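Local coordinates for penicillin-binding protein 1A (Mycobacterium tuberculosis, PDB 5CRF) that polymerises and cross-links cell-wall peptidoglycan, the latter through the penicillin-sensitive transpeptidase domain to which this piece of the chain belongs, at residues S98-A103 with E145-S150. Sequence-based numbering, arbitrary orientation.
Sequences SFKVFA and EALKMS
Lys100 reaches across to Ser150 and joins two motifs of the penicillin-binding transpeptidase fold: SxxK, which runs from Ser97, the nucleophile by similarity, to Lys100, and SxN, from Ser150 to Asn152. CB leaves the backbone toward 145-150, and CG, set between the backbone N and the carbonyl carbon (chi1 60°), lies 4.0 Å from Leu147 CD1. The same methyl meets Val101 CG2 at 4.0 Å; Leu147 CD1 thus lies against both the lysine's aliphatic base and Val101, the Lys100 and Leu147 side chains passing each other in opposite directions. The lysine stays extended through CD to CE, which lies 3.5 Å from Ser150 CA, and then bends at the last torsion (chi4 -89°), bringing NZ to Ser150 OG for a 3.0 Å hydrogen bond. NZ also donates to Asn152 OD1 and Ser97 O, while Ser150 OG is also hydrogen-bonded to Lys291 NZ. Ser150 leaves helix 143-148 with positive phi (61°) in a Schellman motif, its hydroxyl close to Ser97. Three oxygens thus hold the buried NZ in place, and Ser150 OG, gripped by two lysines beside Ser97, links them in a polar network consistent with proton relay during acylation, as proposed for this family.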
ATOM      1  N   SER A  98      -1.663   7.556  -3.196  1.00 16.61           N
ATOM      2  CA  SER A  98      -1.661   6.097  -3.293  1.00 16.07           C
ATOM      3  C   SER A  98      -3.037   5.450  -3.101  1.00 16.63           C
ATOM      4  O   SER A  98      -3.185   4.278  -3.465  1.00 16.98           O
ATOM      5  CB  SER A  98      -0.700   5.458  -2.320  1.00 15.76           C
ATOM      6  OG  SER A  98      -1.033   5.676  -0.961  1.00 16.26           O
ATOM      7  N   PHE A  99      -4.007   6.170  -2.526  1.00 16.53           N
ATOM      8  CA  PHE A  99      -5.283   5.529  -2.209  1.00 17.08           C
ATOM      9  C   PHE A  99      -6.147   5.274  -3.455  1.00 17.62           C
ATOM     10  O   PHE A  99      -7.030   4.469  -3.413  1.00 18.02           O
ATOM     11  CB  PHE A  99      -6.100   6.349  -1.231  1.00 17.67           C
ATOM     12  CG  PHE A  99      -6.919   5.508  -0.300  1.00 17.90           C
ATOM     13  CD1 PHE A  99      -6.310   4.656   0.615  1.00 17.64           C
ATOM     14  CD2 PHE A  99      -8.312   5.539  -0.343  1.00 18.67           C
ATOM     15  CE1 PHE A  99      -7.075   3.853   1.482  1.00 17.96           C
ATOM     16  CE2 PHE A  99      -9.061   4.759   0.494  1.00 19.03           C
ATOM     17  CZ  PHE A  99      -8.439   3.907   1.397  1.00 18.83           C
ATOM     18  N   LYS A 100      -5.893   6.000  -4.541  1.00 18.15           N
ATOM     19  CA  LYS A 100      -6.817   5.971  -5.686  1.00 19.26           C
ATOM     20  C   LYS A 100      -6.820   4.618  -6.406  1.00 18.48           C
ATOM     21  O   LYS A 100      -7.726   4.359  -7.182  1.00 18.82           O
ATOM     22  CB  LYS A 100      -6.558   7.131  -6.638  1.00 20.38           C
ATOM     23  CG  LYS A 100      -5.192   7.181  -7.236  1.00 20.94           C
ATOM     24  CD  LYS A 100      -5.134   8.361  -8.207  1.00 22.97           C
ATOM     25  CE  LYS A 100      -3.752   8.651  -8.687  1.00 23.98           C
ATOM     26  NZ  LYS A 100      -3.228   9.605  -7.671  1.00 25.74           N
ATOM     27  N   VAL A 101      -5.884   3.741  -6.071  1.00 17.69           N
ATOM     28  CA  VAL A 101      -5.923   2.345  -6.516  1.00 17.89           C
ATOM     29  C   VAL A 101      -7.300   1.715  -6.159  1.00 18.22           C
ATOM     30  O   VAL A 101      -7.830   0.884  -6.922  1.00 18.52           O
ATOM     31  CB  VAL A 101      -4.729   1.558  -5.938  1.00 18.13           C
ATOM     32  CG1 VAL A 101      -4.867   0.092  -6.157  1.00 18.72           C
ATOM     33  CG2 VAL A 101      -3.407   2.024  -6.562  1.00 17.80           C
ATOM     34  N   PHE A 102      -7.881   2.098  -5.014  1.00 17.78           N
ATOM     35  CA  PHE A 102      -9.188   1.541  -4.619  1.00 18.45           C
ATOM     36  C   PHE A 102     -10.329   2.083  -5.438  1.00 18.81           C
ATOM     37  O   PHE A 102     -11.318   1.422  -5.610  1.00 19.82           O
ATOM     38  CB  PHE A 102      -9.377   1.665  -3.094  1.00 18.63           C
ATOM     39  CG  PHE A 102      -8.263   0.988  -2.344  1.00 17.96           C
ATOM     40  CD1 PHE A 102      -8.030  -0.380  -2.521  1.00 18.10           C
ATOM     41  CD2 PHE A 102      -7.424   1.716  -1.529  1.00 17.52           C
ATOM     42  CE1 PHE A 102      -6.925  -0.976  -1.924  1.00 17.78           C
ATOM     43  CE2 PHE A 102      -6.329   1.110  -0.897  1.00 17.00           C
ATOM     44  CZ  PHE A 102      -6.118  -0.239  -1.063  1.00 17.04           C
ATOM     45  N   ALA A 103     -10.166   3.289  -5.991  1.00 18.27           N
ATOM     46  CA  ALA A 103     -11.154   3.824  -6.887  1.00 18.68           C
ATOM     47  C   ALA A 103     -11.088   3.079  -8.240  1.00 18.58           C
ATOM     48  O   ALA A 103     -12.121   2.853  -8.875  1.00 19.40           O
ATOM     49  CB  ALA A 103     -10.965   5.333  -7.124  1.00 18.35           C
ATOM     50  N   GLU A 145      -3.416   5.185 -17.674  1.00 19.59           N
ATOM     51  CA  GLU A 145      -2.415   6.226 -17.831  1.00 20.39           C
ATOM     52  C   GLU A 145      -2.532   7.194 -16.646  1.00 18.65           C
ATOM     53  O   GLU A 145      -1.534   7.674 -16.073  1.00 18.58           O
ATOM     54  CB  GLU A 145      -2.549   6.916 -19.197  1.00 22.46           C
ATOM     55  CG  GLU A 145      -2.221   5.996 -20.409  1.00 26.09           C
ATOM     56  CD  GLU A 145      -0.830   5.346 -20.368  1.00 29.30           C
ATOM     57  OE1 GLU A 145       0.169   6.048 -19.999  1.00 31.57           O
ATOM     58  OE2 GLU A 145      -0.721   4.119 -20.678  1.00 30.66           O
ATOM     59  N   ALA A 146      -3.767   7.495 -16.277  1.00 17.92           N
ATOM     60  CA  ALA A 146      -4.033   8.387 -15.137  1.00 16.79           C
ATOM     61  C   ALA A 146      -3.494   7.830 -13.853  1.00 16.60           C
ATOM     62  O   ALA A 146      -2.949   8.619 -12.994  1.00 15.95           O
ATOM     63  CB  ALA A 146      -5.525   8.727 -15.020  1.00 16.76           C
ATOM     64  N   LEU A 147      -3.570   6.498 -13.680  1.00 16.64           N
ATOM     65  CA  LEU A 147      -2.979   5.925 -12.476  1.00 16.51           C
ATOM     66  C   LEU A 147      -1.462   6.095 -12.459  1.00 16.33           C
ATOM     67  O   LEU A 147      -0.901   6.476 -11.431  1.00 16.05           O
ATOM     68  CB  LEU A 147      -3.304   4.448 -12.302  1.00 16.88           C
ATOM     69  CG  LEU A 147      -3.014   3.892 -10.900  1.00 16.76           C
ATOM     70  CD1 LEU A 147      -4.031   4.316  -9.837  1.00 16.47           C
ATOM     71  CD2 LEU A 147      -3.000   2.360 -10.996  1.00 17.25           C
ATOM     72  N   LYS A 148      -0.802   5.725 -13.556  1.00 16.79           N
ATOM     73  CA  LYS A 148       0.644   5.862 -13.670  1.00 17.90           C
ATOM     74  C   LYS A 148       1.136   7.306 -13.404  1.00 18.02           C
ATOM     75  O   LYS A 148       2.152   7.500 -12.702  1.00 17.53           O
ATOM     76  CB  LYS A 148       1.081   5.416 -15.055  1.00 19.38           C
ATOM     77  CG  LYS A 148       2.562   5.545 -15.303  1.00 20.69           C
ATOM     78  CD  LYS A 148       2.927   4.937 -16.669  1.00 22.52           C
ATOM     79  CE  LYS A 148       2.380   5.717 -17.804  1.00 23.80           C
ATOM     80  NZ  LYS A 148       2.879   4.998 -19.022  1.00 26.70           N
HETATM   81  N   MSE A 149       0.421   8.280 -13.973  1.00 18.17           N
HETATM   82  CA  MSE A 149       0.768   9.695 -13.832  1.00 20.15           C
HETATM   83  C   MSE A 149       0.256  10.295 -12.524  1.00 20.17           C
HETATM   84  O   MSE A 149       0.458  11.509 -12.279  1.00 21.31           O
HETATM   85  CB  MSE A 149       0.222  10.458 -15.070  1.00 21.21           C
HETATM   86  CG  MSE A 149       1.053  10.057 -16.283  1.00 24.28           C
HETATM   87 SE   MSE A 149       0.310  11.053 -17.842  0.96 29.17          SE
HETATM   88  CE  MSE A 149       1.049  12.784 -17.338  1.00 29.38           C
ATOM     89  N   SER A 150      -0.431   9.516 -11.705  1.00 19.78           N
ATOM     90  CA  SER A 150      -0.951   9.936 -10.404  1.00 20.30           C
ATOM     91  C   SER A 150      -1.966  11.102 -10.502  1.00 20.62           C
ATOM     92  O   SER A 150      -1.909  12.117  -9.745  1.00 20.59           O
ATOM     93  CB  SER A 150       0.207  10.182  -9.395  1.00 21.28           C
ATOM     94  OG  SER A 150      -0.291   9.804  -8.129  1.00 24.41           O
TER